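Local coordinates for protein putative alpha/beta hydrolase (Desulfitobacterium hafniense, PDB 4RPC) that probably acts as a hydrolase of the alpha/beta hydrolase family, though its substrate is not established, at residues A[30-34]-A[35-39]; A[148-151]-A[152-156]; A[175-178]-A[179-183]. All blocks are in the same frame, centred on the assembly; numbering follows the deposited sequence.

Contact 1. Residues A[30-34]-A[35-39]; sequences AGFYW and QTCFA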
ATOM      1  N   ALA A  30      -6.581  -0.665  -0.114  1.00 18.50           N
ATOM      2  CA  ALA A  30      -8.032  -0.700  -0.214  1.00 18.73           C
ATOM      3  C   ALA A  30      -8.634  -1.679   0.790  1.00 19.70           C
ATOM      4  O   ALA A  30      -8.247  -2.821   0.866  1.00 19.16           O
ATOM      5  CB  ALA A  30      -8.446  -1.119  -1.617  1.00 19.20           C
ATOM      6  N   GLY A  31      -9.637  -1.215   1.521  1.00 20.62           N
ATOM      7  CA  GLY A  31     -10.325  -2.003   2.530  1.00 21.22           C
ATOM      8  C   GLY A  31      -9.671  -2.027   3.887  1.00 21.71           C
ATOM      9  O   GLY A  31     -10.269  -2.562   4.807  1.00 24.39           O
ATOM     10  N   PHE A  32      -8.460  -1.502   4.021  1.00 20.56           N
ATOM     11  CA  PHE A  32      -7.688  -1.593   5.281  1.00 22.01           C
ATOM     12  C   PHE A  32      -7.994  -0.367   6.111  1.00 22.69           C
ATOM     13  O   PHE A  32      -8.801   0.468   5.688  1.00 22.03           O
ATOM     14  CB  PHE A  32      -6.186  -1.711   5.008  1.00 21.24           C
ATOM     15  CG  PHE A  32      -5.788  -2.965   4.278  1.00 22.46           C
ATOM     16  CD1 PHE A  32      -6.710  -3.954   3.976  1.00 24.19           C
ATOM     17  CD2 PHE A  32      -4.443  -3.210   3.990  1.00 23.67           C
ATOM     18  CE1 PHE A  32      -6.298  -5.153   3.384  1.00 25.80           C
ATOM     19  CE2 PHE A  32      -4.038  -4.383   3.376  1.00 24.82           C
ATOM     20  CZ  PHE A  32      -4.970  -5.341   3.061  1.00 26.55           C
ATOM     21  N   TYR A  33      -7.358  -0.250   7.272  1.00 23.65           N
ATOM     22  CA  TYR A  33      -7.556   0.873   8.142  1.00 26.08           C
ATOM     23  C   TYR A  33      -6.230   1.317   8.689  1.00 26.82           C
ATOM     24  O   TYR A  33      -5.440   0.503   9.079  1.00 29.74           O
ATOM     25  CB  TYR A  33      -8.477   0.456   9.296  1.00 28.78           C
ATOM     26  CG  TYR A  33      -8.958   1.586  10.167  1.00 31.13           C
ATOM     27  CD1 TYR A  33      -9.478   2.743   9.590  1.00 30.69           C
ATOM     28  CD2 TYR A  33      -8.952   1.487  11.567  1.00 32.89           C
ATOM     29  CE1 TYR A  33      -9.959   3.791  10.359  1.00 32.76           C
ATOM     30  CE2 TYR A  33      -9.430   2.531  12.353  1.00 36.02           C
ATOM     31  CZ  TYR A  33      -9.922   3.697  11.747  1.00 35.38           C
ATOM     32  OH  TYR A  33     -10.379   4.777  12.477  1.00 35.57           O
ATOM     33  N   TRP A  34      -6.002   2.611   8.747  1.00 28.26           N
ATOM     34  CA  TRP A  34      -4.724   3.164   9.152  1.00 29.20           C
ATOM     35  C   TRP A  34      -4.267   2.652  10.519  1.00 32.59           C
ATOM     36  O   TRP A  34      -3.093   2.380  10.683  1.00 34.68           O
ATOM     37  CB  TRP A  34      -4.780   4.686   9.187  1.00 31.05           C
ATOM     38  CG  TRP A  34      -5.508   5.249  10.393  1.00 35.13           C
ATOM     39  CD1 TRP A  34      -6.821   5.483  10.509  1.00 38.09           C
ATOM     40  CD2 TRP A  34      -4.914   5.638  11.647  1.00 38.55           C
ATOM     41  NE1 TRP A  34      -7.112   5.984  11.753  1.00 40.58           N
ATOM     42  CE2 TRP A  34      -5.946   6.101  12.468  1.00 40.46           C
ATOM     43  CE3 TRP A  34      -3.606   5.638  12.144  1.00 38.35           C
ATOM     44  CZ2 TRP A  34      -5.724   6.568  13.779  1.00 45.35           C
ATOM     45  CZ3 TRP A  34      -3.382   6.103  13.471  1.00 42.46           C
ATOM     46  CH2 TRP A  34      -4.439   6.556  14.258  1.00 42.72           C
ATOM     47  N   GLN A  35      -5.198   2.461  11.453  1.00 33.27           N
ATOM     48  CA  GLN A  35      -4.862   2.241  12.838  1.00 36.00           C
ATOM     49  C   GLN A  35      -4.595   0.813  13.111  1.00 36.58           C
ATOM     50  O   GLN A  35      -3.987   0.516  14.118  1.00 42.32           O
ATOM     51  CB  GLN A  35      -5.973   2.735  13.753  1.00 41.22           C
ATOM     52  CG  GLN A  35      -5.563   3.019  15.191  1.00 44.17           C
ATOM     53  CD  GLN A  35      -6.728   3.555  15.989  1.00 48.73           C
ATOM     54  OE1 GLN A  35      -7.871   3.182  15.757  1.00 52.92           O
ATOM     55  NE2 GLN A  35      -6.449   4.430  16.938  1.00 51.87           N
ATOM     56  N   THR A  36      -5.065  -0.089  12.252  1.00 35.33           N
ATOM     57  CA  THR A  36      -4.803  -1.515  12.454  1.00 36.54           C
ATOM     58  C   THR A  36      -3.760  -2.075  11.525  1.00 33.13           C
ATOM     59  O   THR A  36      -3.184  -3.105  11.757  1.00 33.90           O
ATOM     60  CB  THR A  36      -6.072  -2.369  12.304  1.00 39.73           C
ATOM     61  OG1 THR A  36      -6.601  -2.246  10.990  1.00 40.05           O
ATOM     62  CG2 THR A  36      -7.133  -1.961  13.325  1.00 44.01           C
ATOM     63  N   CYS A  37      -3.574  -1.410  10.413  1.00 27.91           N
ATOM     64  CA  CYS A  37      -2.605  -1.820   9.423  1.00 26.18           C
ATOM     65  C   CYS A  37      -1.168  -1.739   9.968  1.00 24.85           C
ATOM     66  O   CYS A  37      -0.377  -2.630   9.755  1.00 23.43           O
ATOM     67  CB  CYS A  37      -2.752  -0.855   8.232  1.00 26.60           C
ATOM     68  SG  CYS A  37      -2.151  -1.612   6.759  1.00 30.24           S
ATOM     69  N   PHE A  38      -0.883  -0.649  10.684  1.00 23.81           N
ATOM     70  CA  PHE A  38       0.444  -0.257  11.076  1.00 25.33           C
ATOM     71  C   PHE A  38       0.726  -0.150  12.567  1.00 25.36           C
ATOM     72  O   PHE A  38       1.768   0.367  12.945  1.00 28.46           O
ATOM     73  CB  PHE A  38       0.722   1.115  10.403  1.00 24.61           C
ATOM     74  CG  PHE A  38       0.681   1.053   8.895  1.00 21.67           C
ATOM     75  CD1 PHE A  38       1.546   0.192   8.224  1.00 21.45           C
ATOM     76  CD2 PHE A  38      -0.177   1.842   8.168  1.00 20.16           C
ATOM     77  CE1 PHE A  38       1.544   0.109   6.844  1.00 20.59           C
ATOM     78  CE2 PHE A  38      -0.194   1.756   6.796  1.00 19.69           C
ATOM     79  CZ  PHE A  38       0.664   0.876   6.132  1.00 19.43           C
ATOM     80  N   ALA A  39      -0.139  -0.668  13.406  1.00 26.25           N
ATOM     81  CA  ALA A  39       0.069  -0.605  14.860  1.00 27.97           C
ATOM     82  C   ALA A  39       1.463  -1.015  15.351  1.00 28.30           C
ATOM     83  O   ALA A  39       2.139  -0.233  16.007  1.00 28.36           O
ATOM     84  CB  ALA A  39      -1.017  -1.370  15.606  1.00 28.73           C
TER
HETATM   85  O   HOH W   1      -5.825  -2.556   8.256  1.00 36.40           O
HETATM   86  O   HOH W   2      -9.692   4.655  14.911  1.00 46.52           O
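Gln35 lays its side chain along the indole of Trp34 at the start of helix 34-37, just past the loop that follows strand 23-27 of the alpha/beta hydrolase fold. Gln35 CB sits over the middle of the indole face, 3.7 Å from the centroid of the six-membered ring of Trp34, a CH-pi contact. CG, turned anti to the backbone N (chi1 -159°), runs on toward the outer ring bond, with Gln35 CG 3.8 Å from both Trp34 CZ2 and CH2. The extended chain carries the amide out over the six-membered ring, and chi3 (33°) leaves its plane 25° from that of the indole, with Gln35 NE2 3.9 Å from Trp34 CZ2. At the tip, Gln35 OE1 lies 3.8 Å from Tyr33 CE2 and accepts from a water also bonded to Tyr33 OH, a water bridge between the ends of the two side chains. His14 stacks on Trp34, and Tyr174 on Tyr33.

Tyr33 is the N-cap residue, and two amides grip its carbonyl: Cys37 N, 3.0 Å from Tyr33 O, comes nearly along the C=O axis, while Thr36 N approaches from above the carbonyl plane. A second water joins Tyr33 N to Thr36 OG1, the two positions that a capping box would link directly. Inward, Cys37 SG reaches the Phe32 ring obliquely, 3.9 Å from Phe32 CD2.

Contact 2. Residues A[148-151]-A[152-156]; sequences EHLP and SPVKE
Pro151 O receives the amide hydrogen of Lys155 (Lys155 N to Pro151 O 3.0 Å, N-H...O angle 151°), closing the turn that leads into helix 154-157, a short helix in the helical region between strands 112-119 and 204-210, where alpha/beta hydrolases commonly carry a cap. The donor is tilted 34° from the carbonyl plane. Pro153, joined to Ser152 through a cis peptide bond, occupies the N-cap position.

The Lys155 side chain passes alongside the carbonyl oxygen of Leu150. Its CB packs 3.8 Å from Leu150 CB. With chi1 and chi2 both anti, Lys155 CD lies 3.5 Å from Leu150 O; the bend at chi3 (82°) then turns CE and the ammonium aside. A water donates to this oxygen over a short 2.5 Å from Leu150 O and is held weakly by the ammonium, whose stronger partner is Asn163. Asp165 meanwhile takes hydrogen bonds from His149 ND1 and Leu150 N, so the incoming loop is tied to the start of helix 165-169.

Along the exposed side, Ser152 OG gives a hydrogen bond to Glu156 on the syn side of the carboxylate, with OG 2.5 Å from Glu156 OE2. Apolar groups line the inner side: Leu150, buried, rests on Ala140 and Leu169, and loosely meets the helix where Leu150 CD1 comes 4.5 Å from Val154 CG1.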
ATOM      1  N   GLU A 148     -15.497 -16.130   5.092  1.00 38.67           N
ATOM      2  CA  GLU A 148     -15.589 -16.878   3.863  1.00 40.11           C
ATOM      3  C   GLU A 148     -14.339 -16.664   2.993  1.00 36.35           C
ATOM      4  O   GLU A 148     -13.841 -15.560   2.881  1.00 32.71           O
ATOM      5  CB  GLU A 148     -16.823 -16.417   3.123  1.00 43.52           C
ATOM      6  CG  GLU A 148     -17.057 -17.071   1.794  1.00 49.09           C
ATOM      7  CD  GLU A 148     -18.268 -16.466   1.120  1.00 57.44           C
ATOM      8  OE1 GLU A 148     -19.325 -16.338   1.810  1.00 57.50           O
ATOM      9  OE2 GLU A 148     -18.136 -16.077  -0.080  1.00 64.06           O
ATOM     10  N   HIS A 149     -13.889 -17.719   2.329  1.00 34.93           N
ATOM     11  CA  HIS A 149     -12.665 -17.689   1.544  1.00 34.08           C
ATOM     12  C   HIS A 149     -12.789 -16.961   0.208  1.00 31.83           C
ATOM     13  O   HIS A 149     -13.872 -16.895  -0.387  1.00 31.49           O
ATOM     14  CB  HIS A 149     -12.239 -19.115   1.258  1.00 36.24           C
ATOM     15  CG  HIS A 149     -11.945 -19.894   2.489  1.00 38.27           C
ATOM     16  ND1 HIS A 149     -10.720 -19.834   3.116  1.00 40.15           N
ATOM     17  CD2 HIS A 149     -12.719 -20.705   3.240  1.00 38.92           C
ATOM     18  CE1 HIS A 149     -10.736 -20.628   4.175  1.00 40.99           C
ATOM     19  NE2 HIS A 149     -11.943 -21.153   4.281  1.00 41.02           N
ATOM     20  N   LEU A 150     -11.660 -16.445  -0.266  1.00 29.28           N
ATOM     21  CA  LEU A 150     -11.596 -15.776  -1.540  1.00 28.04           C
ATOM     22  C   LEU A 150     -11.908 -16.788  -2.640  1.00 29.24           C
ATOM     23  O   LEU A 150     -11.564 -17.967  -2.508  1.00 31.02           O
ATOM     24  CB  LEU A 150     -10.234 -15.153  -1.785  1.00 26.24           C
ATOM     25  CG  LEU A 150      -9.669 -14.114  -0.793  1.00 26.62           C
ATOM     26  CD1 LEU A 150      -8.169 -13.885  -0.992  1.00 26.86           C
ATOM     27  CD2 LEU A 150     -10.405 -12.797  -0.855  1.00 25.91           C
ATOM     28  N   PRO A 151     -12.564 -16.340  -3.723  1.00 28.63           N
ATOM     29  CA  PRO A 151     -12.885 -17.209  -4.858  1.00 29.74           C
ATOM     30  C   PRO A 151     -11.634 -17.612  -5.618  1.00 30.80           C
ATOM     31  O   PRO A 151     -10.723 -16.825  -5.695  1.00 30.73           O
ATOM     32  CB  PRO A 151     -13.716 -16.294  -5.752  1.00 29.13           C
ATOM     33  CG  PRO A 151     -13.222 -14.921  -5.440  1.00 28.05           C
ATOM     34  CD  PRO A 151     -12.903 -14.931  -3.983  1.00 27.41           C
ATOM     35  N   SER A 152     -11.554 -18.825  -6.152  1.00 32.68           N
ATOM     36  CA  SER A 152     -10.494 -19.130  -7.093  1.00 33.27           C
ATOM     37  C   SER A 152     -10.751 -18.401  -8.383  1.00 33.73           C
ATOM     38  O   SER A 152     -11.897 -18.184  -8.763  1.00 32.51           O
ATOM     39  CB  SER A 152     -10.470 -20.597  -7.388  1.00 36.55           C
ATOM     40  OG  SER A 152     -10.069 -21.250  -6.219  1.00 39.32           O
ATOM     41  N   PRO A 153      -9.697 -18.021  -9.086  1.00 34.16           N
ATOM     42  CA  PRO A 153      -8.292 -18.249  -8.813  1.00 34.91           C
ATOM     43  C   PRO A 153      -7.661 -17.068  -8.075  1.00 33.94           C
ATOM     44  O   PRO A 153      -6.450 -16.987  -7.984  1.00 34.71           O
ATOM     45  CB  PRO A 153      -7.710 -18.365 -10.212  1.00 35.01           C
ATOM     46  CG  PRO A 153      -8.511 -17.369 -11.003  1.00 34.80           C
ATOM     47  CD  PRO A 153      -9.890 -17.358 -10.386  1.00 34.56           C
ATOM     48  N   VAL A 154      -8.473 -16.134  -7.578  1.00 32.47           N
ATOM     49  CA  VAL A 154      -7.925 -15.035  -6.827  1.00 30.58           C
ATOM     50  C   VAL A 154      -7.214 -15.607  -5.598  1.00 29.52           C
ATOM     51  O   VAL A 154      -6.145 -15.185  -5.267  1.00 28.92           O
ATOM     52  CB  VAL A 154      -9.017 -14.044  -6.404  1.00 30.89           C
ATOM     53  CG1 VAL A 154      -8.491 -13.062  -5.374  1.00 29.75           C
ATOM     54  CG2 VAL A 154      -9.574 -13.281  -7.624  1.00 31.56           C
ATOM     55  N   LYS A 155      -7.827 -16.538  -4.908  1.00 29.01           N
ATOM     56  CA  LYS A 155      -7.278 -16.980  -3.648  1.00 30.15           C
ATOM     57  C   LYS A 155      -5.855 -17.501  -3.870  1.00 30.76           C
ATOM     58  O   LYS A 155      -4.947 -17.137  -3.129  1.00 28.53           O
ATOM     59  CB  LYS A 155      -8.146 -18.093  -3.084  1.00 31.62           C
ATOM     60  CG  LYS A 155      -7.738 -18.597  -1.718  1.00 32.56           C
ATOM     61  CD  LYS A 155      -8.730 -19.634  -1.220  1.00 33.16           C
ATOM     62  CE  LYS A 155      -8.412 -20.965  -1.825  1.00 34.96           C
ATOM     63  NZ  LYS A 155      -9.438 -21.907  -1.388  1.00 35.87           N
ATOM     64  N   GLU A 156      -5.682 -18.296  -4.930  1.00 32.53           N
ATOM     65  CA  GLU A 156      -4.402 -18.972  -5.232  1.00 35.12           C
ATOM     66  C   GLU A 156      -3.415 -17.981  -5.760  1.00 34.50           C
ATOM     67  O   GLU A 156      -2.267 -18.023  -5.381  1.00 34.55           O
ATOM     68  CB  GLU A 156      -4.549 -20.100  -6.280  1.00 37.06           C
ATOM     69  CG  GLU A 156      -5.438 -21.249  -5.845  1.00 39.12           C
ATOM     70  CD  GLU A 156      -6.917 -20.888  -5.880  1.00 40.17           C
ATOM     71  OE1 GLU A 156      -7.275 -19.729  -6.269  1.00 38.32           O
ATOM     72  OE2 GLU A 156      -7.722 -21.747  -5.474  1.00 41.68           O
TER
HETATM   73  O   HOH W   3     -12.028 -20.354  -2.901  1.00 40.81           O

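Contact 3. Residues A[175-178]-A[179-183]; sequences EHIT and REALL
Thr178, the N-cap of helix 179-191, offers two acceptors to the first turn: its hydroxyl makes the capping bond and its carbonyl the first helical one. Its OG1 stands between the backbone N and the carbonyl carbon (chi1 64°), a rotation that turns the hydroxyl back over the first turn, where it accepts a weak hydrogen bond from Ala181 (Ala181 N to Thr178 OG1 3.3 Å). The bond is long but fairly straight, with an N-H...O angle of 153°. The same hydroxyl also touches the methyl group of that residue, Thr178 OG1 lying 3.4 Å from Ala181 CB. One residue further on, Leu182 N donates to the carbonyl: Leu182 N to Thr178 O measures 3.1 Å, with an N-H...O angle of 168°, and this bond begins the regular i to i+4 series. The next member follows at once, Leu183 N lying 2.7 Å from Arg179 O.

Glu180 O receives a hydrogen bond from His184 ND1, a side chain one turn ahead. The Arg179 chain, extended from CG to NE, carries its guanidinium group away from the turn toward helix 130-145, where NE forms a salt bridge with Asp139 and NH2 bonds to Asn135.

Beneath the polar cap the apolar side chains close up. Ile177 and Leu182 cross at about a right angle, with Ile177 CG1 4.1 Å from Leu182 CB, while the end of the isoleucine reaches the alanine methyl, Ile177 CD1 being 3.9 Å from Ala181 CB. Leu142 of helix 130-145 touches both Ile177 and Leu182. A threonine N-cap, its hydroxyl serving the amide three residues on, with the residue before it packed on the residue four beyond it, makes up a helix N-cap combined with a hydrophobic staple.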
ATOM      1  N   GLU A 175     -13.154  -3.049   9.891  1.00 30.71           N
ATOM      2  CA  GLU A 175     -14.391  -3.705  10.271  1.00 33.23           C
ATOM      3  C   GLU A 175     -15.636  -2.848   9.973  1.00 30.67           C
ATOM      4  O   GLU A 175     -16.709  -3.387   9.863  1.00 30.53           O
ATOM      5  CB  GLU A 175     -14.318  -4.195  11.722  1.00 36.34           C
ATOM      6  CG  GLU A 175     -14.339  -3.100  12.738  1.00 40.80           C
ATOM      7  CD  GLU A 175     -14.307  -3.642  14.167  1.00 46.58           C
ATOM      8  OE1 GLU A 175     -13.936  -4.822  14.403  1.00 46.34           O
ATOM      9  OE2 GLU A 175     -14.663  -2.857  15.066  1.00 55.80           O
ATOM     10  N   HIS A 176     -15.477  -1.543   9.788  1.00 29.24           N
ATOM     11  CA  HIS A 176     -16.610  -0.654   9.468  1.00 29.74           C
ATOM     12  C   HIS A 176     -16.578  -0.073   8.072  1.00 27.06           C
ATOM     13  O   HIS A 176     -17.226   0.942   7.793  1.00 25.86           O
ATOM     14  CB  HIS A 176     -16.698   0.479  10.473  1.00 31.85           C
ATOM     15  CG  HIS A 176     -16.968   0.015  11.860  1.00 34.98           C
ATOM     16  ND1 HIS A 176     -18.018  -0.831  12.165  1.00 38.24           N
ATOM     17  CD2 HIS A 176     -16.330   0.270  13.025  1.00 36.05           C
ATOM     18  CE1 HIS A 176     -18.009  -1.080  13.462  1.00 38.92           C
ATOM     19  NE2 HIS A 176     -16.996  -0.420  14.004  1.00 38.33           N
ATOM     20  N   ILE A 177     -15.811  -0.714   7.192  1.00 25.90           N
ATOM     21  CA  ILE A 177     -15.728  -0.238   5.842  1.00 24.76           C
ATOM     22  C   ILE A 177     -17.126  -0.440   5.169  1.00 24.13           C
ATOM     23  O   ILE A 177     -17.886  -1.356   5.519  1.00 23.92           O
ATOM     24  CB  ILE A 177     -14.601  -0.898   5.066  1.00 24.08           C
ATOM     25  CG1 ILE A 177     -14.359  -0.201   3.719  1.00 23.44           C
ATOM     26  CG2 ILE A 177     -14.901  -2.343   4.804  1.00 24.89           C
ATOM     27  CD1 ILE A 177     -13.718   1.167   3.846  1.00 24.22           C
ATOM     28  N   THR A 178     -17.486   0.507   4.320  1.00 22.17           N
ATOM     29  CA  THR A 178     -18.658   0.352   3.489  1.00 21.38           C
ATOM     30  C   THR A 178     -18.278  -0.106   2.134  1.00 19.73           C
ATOM     31  O   THR A 178     -17.191   0.176   1.644  1.00 18.47           O
ATOM     32  CB  THR A 178     -19.435   1.663   3.360  1.00 22.17           C
ATOM     33  OG1 THR A 178     -18.643   2.652   2.681  1.00 20.42           O
ATOM     34  CG2 THR A 178     -19.831   2.109   4.708  1.00 23.00           C
ATOM     35  N   ARG A 179     -19.183  -0.814   1.496  1.00 20.97           N
ATOM     36  CA  ARG A 179     -18.900  -1.320   0.181  1.00 22.01           C
ATOM     37  C   ARG A 179     -18.591  -0.186  -0.813  1.00 22.03           C
ATOM     38  O   ARG A 179     -17.589  -0.280  -1.587  1.00 20.33           O
ATOM     39  CB  ARG A 179     -19.985  -2.271  -0.332  1.00 23.48           C
ATOM     40  CG  ARG A 179     -19.644  -2.788  -1.734  1.00 24.29           C
ATOM     41  CD  ARG A 179     -20.575  -3.882  -2.193  1.00 26.50           C
ATOM     42  NE  ARG A 179     -20.082  -4.596  -3.377  1.00 27.57           N
ATOM     43  CZ  ARG A 179     -20.114  -4.133  -4.620  1.00 26.82           C
ATOM     44  NH1 ARG A 179     -20.533  -2.906  -4.894  1.00 27.84           N
ATOM     45  NH2 ARG A 179     -19.628  -4.881  -5.595  1.00 28.76           N
ATOM     46  N   GLU A 180     -19.334   0.919  -0.733  1.00 23.61           N
ATOM     47  CA  GLU A 180     -19.052   1.996  -1.695  1.00 25.30           C
ATOM     48  C   GLU A 180     -17.643   2.486  -1.532  1.00 23.07           C
ATOM     49  O   GLU A 180     -16.993   2.748  -2.494  1.00 21.15           O
ATOM     50  CB  GLU A 180     -19.968   3.212  -1.554  1.00 29.81           C
ATOM     51  CG  GLU A 180     -21.216   3.292  -2.441  1.00 35.74           C
ATOM     52  CD  GLU A 180     -21.077   2.940  -3.919  1.00 37.91           C
ATOM     53  OE1 GLU A 180     -20.714   3.834  -4.725  1.00 44.88           O
ATOM     54  OE2 GLU A 180     -21.404   1.773  -4.268  1.00 40.73           O
ATOM     55  N   ALA A 181     -17.164   2.629  -0.299  1.00 23.01           N
ATOM     56  CA  ALA A 181     -15.839   3.200  -0.079  1.00 21.92           C
ATOM     57  C   ALA A 181     -14.760   2.269  -0.602  1.00 19.96           C
ATOM     58  O   ALA A 181     -13.795   2.668  -1.258  1.00 19.08           O
ATOM     59  CB  ALA A 181     -15.634   3.494   1.401  1.00 23.03           C
ATOM     60  N   LEU A 182     -14.968   1.014  -0.330  1.00 19.40           N
ATOM     61  CA  LEU A 182     -14.055  -0.040  -0.772  1.00 18.36           C
ATOM     62  C   LEU A 182     -14.023  -0.122  -2.256  1.00 18.32           C
ATOM     63  O   LEU A 182     -12.947  -0.176  -2.857  1.00 17.57           O
ATOM     64  CB  LEU A 182     -14.524  -1.376  -0.219  1.00 18.33           C
ATOM     65  CG  LEU A 182     -13.865  -2.664  -0.652  1.00 18.18           C
ATOM     66  CD1 LEU A 182     -12.418  -2.533  -0.285  1.00 18.00           C
ATOM     67  CD2 LEU A 182     -14.449  -3.867   0.078  1.00 19.48           C
ATOM     68  N   LEU A 183     -15.218  -0.134  -2.854  1.00 18.39           N
ATOM     69  CA  LEU A 183     -15.322  -0.191  -4.278  1.00 18.30           C
ATOM     70  C   LEU A 183     -14.595   0.972  -4.976  1.00 18.64           C
ATOM     71  O   LEU A 183     -13.870   0.759  -5.933  1.00 17.96           O
ATOM     72  CB  LEU A 183     -16.808  -0.268  -4.698  1.00 19.36           C
ATOM     73  CG  LEU A 183     -17.102  -0.368  -6.164  1.00 20.40           C
ATOM     74  CD1 LEU A 183     -16.727  -1.716  -6.675  1.00 21.18           C
ATOM     75  CD2 LEU A 183     -18.579  -0.173  -6.424  1.00 23.37           C
TER

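Overall arrangement
All three contacts lie where a loop enters a helix, but at different depths. Contact 1 follows a strand of the central sheet. Contacts 1 and 3 are partly buried, the centre of contact 1 about 10 Å and that of contact 3 about 17 Å from the centre of the chain, while contact 2 is at the surface, about 20 Å out. Contacts 1 and 3 touch, Gly31 CA meeting Leu182 CD1 at 3.5 Å, whereas contact 2 stays about 10 Å from either at the nearest atoms. Contacts 2 and 3 both pack against helix 130-145. Aromatic rings and bridging waters mark contact 1, a cis-proline and a serine-glutamate bond contact 2, and a threonine cap over aliphatic side chains contact 3.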